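Local coordinates for protein Phthiocerol/phthiodiolone dimycocerosyl transferase (Mycobacterium tuberculosis, PDB 1Q9J) that probably catalyses the last step in making dimycocerosate esters, transferring mycocerosic acyl chains from their synthase to the two hydroxyl groups of phthiocerol and related alcohols, at residues I7-H12 / E58-G63; A18-F23 / S373-L378; V102-L107 / H123-D128. One frame throughout, in Å; residues are numbered along the deposited sequence.

Interaction 1 (I7-H12 / E58-G63); sequences IRKLSH and EQSSDG
The hydroxyl of Ser-60 has a hydrogen bond within its own loop and a neighbour across the contact. Its OG is hydrogen-bonded to the carbonyl oxygen of Gly-64, across the turn that follows, while the CE methylene of Lys-9 lies 3.6 Å from Ser-60 OG. The lysine reaches it with a nearly extended chain: CG stands anti to the backbone N (chi1 -151°), and only the last torsion departs from the extended form (chi4 -72°), turning the ammonium group aside. Lys-9 NZ therefore remains 4.1 Å from Ser-60 OG and 5.0 Å from Asp-62 OD2. The opposite charges lie near each other at the surface without forming a salt bridge, and any attraction between them is probably modest and screened by solvent. Strands 6-9 and 55-59 are the two outer strands of a small antiparallel sheet, both paired to strand 65-69, and the lysine also touches Asn-66 of that middle strand. Its target is the hairpin loop joining 55-59 to 65-69, where Ser-60 to Gly-63 form a type I beta turn. Asp-62, in that turn, brings OD2 to 4.1 Å from Lys-9 CE, the two side chains meeting at a slant.

Interaction 2 (A18-F23 / S373-L378); sequences AQYEVF and SVPLDL
Tyr-20 meets Val-374 from the root of its side chain onward. Its CB already lies 4.0 Å from Val-374 CG2, and the same methyl follows the chain outward, past CG to CD2. The touch on CD2 comes at the edge of the ring, close to the ring plane, while the other methyl, Val-374 CG1, approaches CD2 more loosely at 4.1 Å. One atom further, Tyr-20 CE2 comes to 4.0 Å from Pro-375 CD, the two side chains crossing at about a right angle. With CG anti to its own carbonyl carbon (chi1 -69°), the tyrosine carries its ring out to this valine and proline in an entirely apolar meeting. Backbone shape presents both partners: Tyr-20 is the first residue to leave helical geometry, within a Schellman motif whose C-prime residue is Glu-21, and Pro-375 is the centre of an inverse gamma turn closed by Leu-376 N on Val-374 O. The contact thus sets the end of helix 12-19, which leads into strand 23-31, against the loop from strand 360-368 to strand 378-384; strands 23-31 and 360-368 share the five-stranded sheet, whereas 378-384 belongs to the six-stranded one.

Interaction 3 (V102-L107 / H123-D128); sequences VSLLHL and HHCMAD
Two first torsions turn Leu-104 and His-123 into each other. In Leu-104, CG lies anti to the carbonyl carbon (chi1 -59°), which directs the branched end at the facing segment; in His-123, CG lies anti to the backbone N (chi1 -166°), so that the imidazole swings onward while CB remains where the leucine can reach it. Leu-104 CD2 consequently settles 3.6 Å from His-123 CB and 3.7 Å from His-123 CG, coming obliquely to the ring. The other methyl, CD1, points into the turn beyond, 4.1 Å from Met-126 CG, with Cys-125 SG a little further off. Met-126 crosses the leucine nearly at a right angle, its own chain folded by bends at chi2 and chi3. Alongside these apolar contacts the main chains are joined: His-123 N donates to Leu-104 O over 2.9 Å, with an N-H...O angle of 157° and the donor tilted slightly from the carbonyl plane. That bond extends the pairing of strands 105-110 and 117-123, which His-106 and Tyr-121 continue deeper in the sheet. Immediately afterwards the chain turns, Met-126 N bonding to His-123 O at 3.0 Å. The His-123 ring is itself fixed by an edge-to-face stack with Phe-23 and a weak hydrogen bond between NE2 and Phe-17 O. Asp-128, at the N-cap of helix 129-148, bonds through OD1 to His-131 N and forms a salt bridge with Arg-269 through OD2, consistent with its inferred part in organising the active site. His-123 to Asp-128 spell the His-His-x-x-x-Asp signature of the CoA-dependent acyltransferase superfamily, in which the second histidine, here His-124, is by similarity the proton acceptor.

The three contacts lie close together, their centres about 14 to 18 Å apart, and each touches the other two. Strand 6-9 of interaction 1 runs on into helix 12-19, whose end enters interaction 2; Leu-10 packs on both Ala-18 and Cys-125. Interaction 3 is nested within the long loop that interaction 2 closes, and it opens only after interaction 1 has closed. Just before strand 23-31, which neighbours 117-123 in the five-stranded sheet, Val-22 joins interactions 2 and 3 by a probable backbone hydrogen bond to His-124. Early and late parts of the chain thereby converge around the signature loop, consistent with an active site between two related domains.

Interaction 1 (I7-H12 / E58-G63)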
loop_
_atom_site.group_PDB
_atom_site.type_symbol
_atom_site.label_atom_id
_atom_site.label_comp_id
_atom_site.label_asym_id
_atom_site.label_seq_id
_atom_site.Cartn_x
_atom_site.Cartn_y
_atom_site.Cartn_z
ATOM N N ILE A 7 21.678 -12.234 -3.499
ATOM C CA ILE A 7 20.721 -12.409 -4.595
ATOM C C ILE A 7 20.889 -11.263 -5.583
ATOM O O ILE A 7 21.135 -11.465 -6.779
ATOM C CB ILE A 7 19.317 -12.406 -4.079
ATOM C CG1 ILE A 7 19.173 -13.580 -3.094
ATOM C CG2 ILE A 7 18.334 -12.492 -5.265
ATOM C CD1 ILE A 7 17.861 -13.582 -2.309
ATOM N N ARG A 8 20.770 -10.051 -5.063
ATOM C CA ARG A 8 20.949 -8.868 -5.874
ATOM C C ARG A 8 20.922 -7.652 -4.953
ATOM O O ARG A 8 20.368 -7.709 -3.861
ATOM C CB ARG A 8 19.850 -8.823 -6.941
ATOM C CG ARG A 8 18.988 -7.625 -6.912
ATOM C CD ARG A 8 17.643 -7.917 -7.495
ATOM N NE ARG A 8 16.755 -6.807 -7.182
ATOM C CZ ARG A 8 15.429 -6.882 -7.195
ATOM N NH1 ARG A 8 14.826 -8.019 -7.516
ATOM N NH2 ARG A 8 14.694 -5.833 -6.868
ATOM N N LYS A 9 21.563 -6.575 -5.387
ATOM C CA LYS A 9 21.602 -5.348 -4.613
ATOM C C LYS A 9 20.228 -4.691 -4.830
ATOM O O LYS A 9 19.568 -4.954 -5.841
ATOM C CB LYS A 9 22.737 -4.470 -5.152
ATOM C CG LYS A 9 23.409 -3.531 -4.148
ATOM C CD LYS A 9 24.803 -3.093 -4.650
ATOM C CE LYS A 9 25.498 -2.090 -3.729
ATOM N NZ LYS A 9 24.877 -0.738 -3.790
ATOM N N LEU A 10 19.765 -3.879 -3.883
ATOM C CA LEU A 10 18.464 -3.227 -4.063
ATOM C C LEU A 10 18.631 -2.038 -4.978
ATOM O O LEU A 10 19.674 -1.394 -4.965
ATOM C CB LEU A 10 17.890 -2.714 -2.747
ATOM C CG LEU A 10 17.389 -3.694 -1.696
ATOM C CD1 LEU A 10 17.014 -2.890 -0.467
ATOM C CD2 LEU A 10 16.184 -4.483 -2.215
ATOM N N SER A 11 17.592 -1.740 -5.751
ATOM C CA SER A 11 17.592 -0.614 -6.682
ATOM C C SER A 11 17.273 0.638 -5.881
ATOM O O SER A 11 16.556 0.568 -4.881
ATOM C CB SER A 11 16.521 -0.832 -7.750
ATOM O OG SER A 11 15.234 -0.496 -7.248
ATOM N N HIS A 12 17.784 1.784 -6.324
ATOM C CA HIS A 12 17.562 3.040 -5.597
ATOM C C HIS A 12 16.111 3.257 -5.170
ATOM O O HIS A 12 15.833 3.854 -4.123
ATOM C CB HIS A 12 18.073 4.225 -6.424
ATOM C CG HIS A 12 19.568 4.242 -6.577
ATOM N ND1 HIS A 12 20.242 3.368 -7.404
ATOM C CD2 HIS A 12 20.522 4.984 -5.964
ATOM C CE1 HIS A 12 21.544 3.570 -7.296
ATOM N NE2 HIS A 12 21.741 4.545 -6.428
ATOM N N GLU A 58 21.436 -6.685 3.940
ATOM C CA GLU A 58 22.738 -6.424 4.517
ATOM C C GLU A 58 23.299 -5.197 3.821
ATOM O O GLU A 58 23.427 -5.192 2.605
ATOM C CB GLU A 58 23.654 -7.623 4.296
ATOM C CG GLU A 58 23.284 -8.827 5.146
ATOM C CD GLU A 58 24.259 -9.987 4.977
ATOM O OE1 GLU A 58 25.420 -9.730 4.578
ATOM O OE2 GLU A 58 23.865 -11.140 5.263
ATOM N N GLN A 59 23.612 -4.151 4.577
ATOM C CA GLN A 59 24.145 -2.949 3.960
ATOM C C GLN A 59 25.590 -3.158 3.534
ATOM O O GLN A 59 26.479 -3.337 4.368
ATOM C CB GLN A 59 24.043 -1.775 4.921
ATOM C CG GLN A 59 24.469 -2.120 6.326
ATOM C CD GLN A 59 24.220 -0.983 7.290
ATOM O OE1 GLN A 59 24.696 0.138 7.081
ATOM N NE2 GLN A 59 23.469 -1.262 8.359
ATOM N N SER A 60 25.811 -3.140 2.223
ATOM C CA SER A 60 27.134 -3.336 1.646
ATOM C C SER A 60 28.082 -2.209 2.011
ATOM O O SER A 60 27.658 -1.124 2.427
ATOM C CB SER A 60 27.042 -3.408 0.124
ATOM O OG SER A 60 26.820 -2.115 -0.414
ATOM N N SER A 61 29.373 -2.477 1.846
ATOM C CA SER A 61 30.410 -1.492 2.128
ATOM C C SER A 61 30.166 -0.284 1.228
ATOM O O SER A 61 30.406 0.861 1.624
ATOM C CB SER A 61 31.791 -2.085 1.832
ATOM O OG SER A 61 32.044 -3.219 2.652
ATOM N N ASP A 62 29.667 -0.568 0.025
ATOM C CA ASP A 62 29.379 0.444 -0.989
ATOM C C ASP A 62 28.106 1.234 -0.698
ATOM O O ASP A 62 27.397 1.626 -1.623
ATOM C CB ASP A 62 29.255 -0.224 -2.363
ATOM C CG ASP A 62 30.038 -1.531 -2.450
ATOM O OD1 ASP A 62 31.233 -1.542 -2.079
ATOM O OD2 ASP A 62 29.455 -2.543 -2.896
ATOM N N GLY A 63 27.824 1.470 0.584
ATOM C CA GLY A 63 26.637 2.224 0.970
ATOM C C GLY A 63 25.286 1.603 0.622
ATOM O O GLY A 63 24.278 1.860 1.293
#

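Interaction 2 (A18-F23 / S373-L378)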
loop_
_atom_site.group_PDB
_atom_site.type_symbol
_atom_site.label_atom_id
_atom_site.label_comp_id
_atom_site.label_asym_id
_atom_site.label_seq_id
_atom_site.Cartn_x
_atom_site.Cartn_y
_atom_site.Cartn_z
ATOM N N ALA A 18 14.412 0.145 2.839
ATOM C CA ALA A 18 15.477 -0.386 3.684
ATOM C C ALA A 18 15.961 0.750 4.607
ATOM O O ALA A 18 16.182 0.546 5.804
ATOM C CB ALA A 18 16.628 -0.917 2.841
ATOM N N GLN A 19 16.093 1.948 4.049
ATOM C CA GLN A 19 16.527 3.099 4.825
ATOM C C GLN A 19 15.585 3.438 5.995
ATOM O O GLN A 19 16.009 4.063 6.959
ATOM C CB GLN A 19 16.696 4.325 3.916
ATOM C CG GLN A 19 17.175 5.566 4.667
ATOM C CD GLN A 19 17.522 6.737 3.749
ATOM O OE1 GLN A 19 16.741 7.111 2.862
ATOM N NE2 GLN A 19 18.688 7.342 3.981
ATOM N N TYR A 20 14.316 3.040 5.909
ATOM C CA TYR A 20 13.363 3.287 6.991
ATOM C C TYR A 20 12.788 1.970 7.492
ATOM O O TYR A 20 11.680 1.942 8.029
ATOM C CB TYR A 20 12.190 4.171 6.540
ATOM C CG TYR A 20 12.579 5.597 6.240
ATOM C CD1 TYR A 20 13.394 5.899 5.153
ATOM C CD2 TYR A 20 12.172 6.639 7.069
ATOM C CE1 TYR A 20 13.804 7.198 4.896
ATOM C CE2 TYR A 20 12.572 7.947 6.829
ATOM C CZ TYR A 20 13.395 8.217 5.735
ATOM O OH TYR A 20 13.830 9.496 5.485
ATOM N N GLU A 21 13.540 0.885 7.322
ATOM C CA GLU A 21 13.094 -0.436 7.748
ATOM C C GLU A 21 11.585 -0.590 7.560
ATOM O O GLU A 21 10.882 -1.002 8.485
ATOM C CB GLU A 21 13.449 -0.663 9.221
ATOM C CG GLU A 21 14.922 -0.983 9.513
ATOM C CD GLU A 21 15.113 -2.339 10.224
ATOM O OE1 GLU A 21 16.273 -2.659 10.582
ATOM O OE2 GLU A 21 14.116 -3.086 10.416
ATOM N N VAL A 22 11.075 -0.281 6.369
ATOM C CA VAL A 22 9.632 -0.368 6.144
ATOM C C VAL A 22 9.093 -1.795 5.953
ATOM O O VAL A 22 9.570 -2.545 5.111
ATOM C CB VAL A 22 9.201 0.512 4.917
ATOM C CG1 VAL A 22 7.691 0.439 4.728
ATOM C CG2 VAL A 22 9.633 1.952 5.118
ATOM N N PHE A 23 8.095 -2.143 6.754
ATOM C CA PHE A 23 7.430 -3.432 6.682
ATOM C C PHE A 23 5.942 -3.113 6.545
ATOM O O PHE A 23 5.445 -2.120 7.100
ATOM C CB PHE A 23 7.582 -4.248 7.966
ATOM C CG PHE A 23 8.861 -5.030 8.072
ATOM C CD1 PHE A 23 10.075 -4.388 8.328
ATOM C CD2 PHE A 23 8.839 -6.422 8.015
ATOM C CE1 PHE A 23 11.235 -5.120 8.537
ATOM C CE2 PHE A 23 10.009 -7.156 8.222
ATOM C CZ PHE A 23 11.209 -6.505 8.487
ATOM N N SER A 373 10.259 7.650 13.876
ATOM C CA SER A 373 10.698 8.886 13.247
ATOM C C SER A 373 10.439 8.943 11.750
ATOM O O SER A 373 11.016 9.782 11.054
ATOM C CB SER A 373 12.186 9.134 13.513
ATOM O OG SER A 373 12.994 8.415 12.614
ATOM N N VAL A 374 9.578 8.060 11.251
ATOM C CA VAL A 374 9.247 8.065 9.829
ATOM C C VAL A 374 8.158 9.100 9.597
ATOM O O VAL A 374 7.041 8.970 10.104
ATOM C CB VAL A 374 8.730 6.688 9.338
ATOM C CG1 VAL A 374 8.197 6.811 7.916
ATOM C CG2 VAL A 374 9.851 5.680 9.347
ATOM N N PRO A 375 8.478 10.157 8.840
ATOM C CA PRO A 375 7.518 11.219 8.542
ATOM C C PRO A 375 6.488 10.701 7.552
ATOM O O PRO A 375 6.422 11.150 6.410
ATOM C CB PRO A 375 8.394 12.311 7.940
ATOM C CG PRO A 375 9.441 11.516 7.217
ATOM C CD PRO A 375 9.786 10.447 8.226
ATOM N N LEU A 376 5.685 9.748 7.993
ATOM C CA LEU A 376 4.695 9.181 7.116
ATOM C C LEU A 376 3.322 9.784 7.313
ATOM O O LEU A 376 2.556 9.344 8.170
ATOM C CB LEU A 376 4.618 7.668 7.309
ATOM C CG LEU A 376 3.618 6.943 6.401
ATOM C CD1 LEU A 376 4.089 7.064 4.967
ATOM C CD2 LEU A 376 3.496 5.492 6.804
ATOM N N ASP A 377 3.008 10.810 6.538
ATOM C CA ASP A 377 1.685 11.401 6.645
ATOM C C ASP A 377 0.933 10.873 5.426
ATOM O O ASP A 377 1.133 11.358 4.317
ATOM C CB ASP A 377 1.766 12.925 6.593
ATOM C CG ASP A 377 0.711 13.577 7.441
ATOM O OD1 ASP A 377 -0.441 13.069 7.423
ATOM O OD2 ASP A 377 1.033 14.584 8.122
ATOM N N LEU A 378 0.067 9.885 5.621
ATOM C CA LEU A 378 -0.636 9.320 4.482
ATOM C C LEU A 378 -2.116 8.992 4.674
ATOM O O LEU A 378 -2.520 8.528 5.735
ATOM C CB LEU A 378 0.108 8.063 4.014
ATOM C CG LEU A 378 -0.551 7.198 2.927
ATOM C CD1 LEU A 378 0.110 7.423 1.580
ATOM C CD2 LEU A 378 -0.446 5.755 3.329
#

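Interaction 3 (V102-L107 / H123-D128)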
loop_
_atom_site.group_PDB
_atom_site.type_symbol
_atom_site.label_atom_id
_atom_site.label_comp_id
_atom_site.label_asym_id
_atom_site.label_seq_id
_atom_site.Cartn_x
_atom_site.Cartn_y
_atom_site.Cartn_z
ATOM N N VAL A 102 17.496 -9.739 9.448
ATOM C CA VAL A 102 17.148 -11.113 9.754
ATOM C C VAL A 102 16.146 -11.764 8.800
ATOM O O VAL A 102 16.503 -12.660 8.054
ATOM C CB VAL A 102 16.600 -11.224 11.193
ATOM C CG1 VAL A 102 16.268 -12.675 11.522
ATOM C CG2 VAL A 102 17.615 -10.668 12.179
ATOM N N SER A 103 14.896 -11.316 8.829
ATOM C CA SER A 103 13.848 -11.894 7.983
ATOM C C SER A 103 13.037 -10.783 7.304
ATOM O O SER A 103 13.047 -9.639 7.761
ATOM C CB SER A 103 12.943 -12.767 8.866
ATOM O OG SER A 103 11.872 -13.346 8.158
ATOM N N LEU A 104 12.338 -11.093 6.217
ATOM C CA LEU A 104 11.535 -10.060 5.547
ATOM C C LEU A 104 10.084 -10.486 5.451
ATOM O O LEU A 104 9.263 -9.778 4.884
ATOM C CB LEU A 104 12.063 -9.803 4.141
ATOM C CG LEU A 104 13.516 -9.342 4.054
ATOM C CD1 LEU A 104 13.892 -9.127 2.595
ATOM C CD2 LEU A 104 13.688 -8.054 4.836
ATOM N N LEU A 105 9.777 -11.644 6.021
ATOM C CA LEU A 105 8.430 -12.172 5.977
ATOM C C LEU A 105 8.115 -12.911 7.283
ATOM O O LEU A 105 8.947 -13.670 7.806
ATOM C CB LEU A 105 8.300 -13.115 4.780
ATOM C CG LEU A 105 6.950 -13.790 4.534
ATOM C CD1 LEU A 105 5.883 -12.749 4.238
ATOM C CD2 LEU A 105 7.079 -14.763 3.390
ATOM N N HIS A 106 6.905 -12.685 7.793
ATOM C CA HIS A 106 6.434 -13.293 9.033
ATOM C C HIS A 106 4.928 -13.550 8.945
ATOM O O HIS A 106 4.153 -12.637 8.637
ATOM C CB HIS A 106 6.718 -12.363 10.225
ATOM C CG HIS A 106 8.163 -12.306 10.631
ATOM N ND1 HIS A 106 8.822 -13.381 11.181
ATOM C CD2 HIS A 106 9.067 -11.300 10.571
ATOM C CE1 HIS A 106 10.074 -13.041 11.446
ATOM N NE2 HIS A 106 10.248 -11.785 11.086
ATOM N N LEU A 107 4.515 -14.791 9.191
ATOM C CA LEU A 107 3.090 -15.123 9.176
ATOM C C LEU A 107 2.670 -15.402 10.614
ATOM O O LEU A 107 2.988 -16.447 11.173
ATOM C CB LEU A 107 2.803 -16.351 8.298
ATOM C CG LEU A 107 1.308 -16.711 8.262
ATOM C CD1 LEU A 107 0.492 -15.468 7.931
ATOM C CD2 LEU A 107 1.038 -17.811 7.247
ATOM N N HIS A 123 8.339 -7.106 4.134
ATOM C CA HIS A 123 9.160 -5.939 3.942
ATOM C C HIS A 123 8.777 -5.302 2.604
ATOM O O HIS A 123 8.697 -5.982 1.571
ATOM C CB HIS A 123 10.626 -6.320 3.962
ATOM C CG HIS A 123 11.531 -5.144 4.103
ATOM N ND1 HIS A 123 12.024 -4.737 5.322
ATOM C CD2 HIS A 123 11.932 -4.219 3.196
ATOM C CE1 HIS A 123 12.689 -3.602 5.167
ATOM N NE2 HIS A 123 12.643 -3.270 3.888
ATOM N N HIS A 124 8.543 -3.994 2.627
ATOM C CA HIS A 124 8.115 -3.263 1.430
ATOM C C HIS A 124 9.079 -3.271 0.229
ATOM O O HIS A 124 8.690 -2.944 -0.892
ATOM C CB HIS A 124 7.776 -1.816 1.809
ATOM C CG HIS A 124 6.727 -1.181 0.942
ATOM N ND1 HIS A 124 6.853 -1.069 -0.426
ATOM C CD2 HIS A 124 5.570 -0.551 1.262
ATOM C CE1 HIS A 124 5.826 -0.395 -0.908
ATOM N NE2 HIS A 124 5.032 -0.069 0.096
ATOM N N CYS A 125 10.321 -3.663 0.460
ATOM C CA CYS A 125 11.272 -3.696 -0.620
ATOM C C CYS A 125 10.981 -4.932 -1.488
ATOM O O CYS A 125 11.568 -5.131 -2.546
ATOM C CB CYS A 125 12.707 -3.741 -0.065
ATOM S SG CYS A 125 13.349 -5.442 0.302
ATOM N N MET A 126 10.055 -5.760 -1.044
ATOM C CA MET A 126 9.742 -6.940 -1.809
ATOM C C MET A 126 8.390 -6.882 -2.478
ATOM O O MET A 126 8.037 -7.778 -3.247
ATOM C CB MET A 126 9.793 -8.138 -0.891
ATOM C CG MET A 126 11.171 -8.313 -0.295
ATOM S SD MET A 126 12.311 -9.052 -1.496
ATOM C CE MET A 126 11.501 -10.620 -1.582
ATOM N N ALA A 127 7.621 -5.841 -2.199
ATOM C CA ALA A 127 6.306 -5.766 -2.793
ATOM C C ALA A 127 5.588 -4.491 -2.442
ATOM O O ALA A 127 5.714 -3.979 -1.332
ATOM C CB ALA A 127 5.481 -6.950 -2.344
ATOM N N ASP A 128 4.866 -3.955 -3.413
ATOM C CA ASP A 128 4.082 -2.785 -3.149
ATOM C C ASP A 128 2.704 -3.339 -2.803
ATOM O O ASP A 128 2.519 -4.558 -2.693
ATOM C CB ASP A 128 4.033 -1.851 -4.368
ATOM C CG ASP A 128 3.700 -2.574 -5.683
ATOM O OD1 ASP A 128 2.704 -3.351 -5.742
ATOM O OD2 ASP A 128 4.432 -2.335 -6.679
#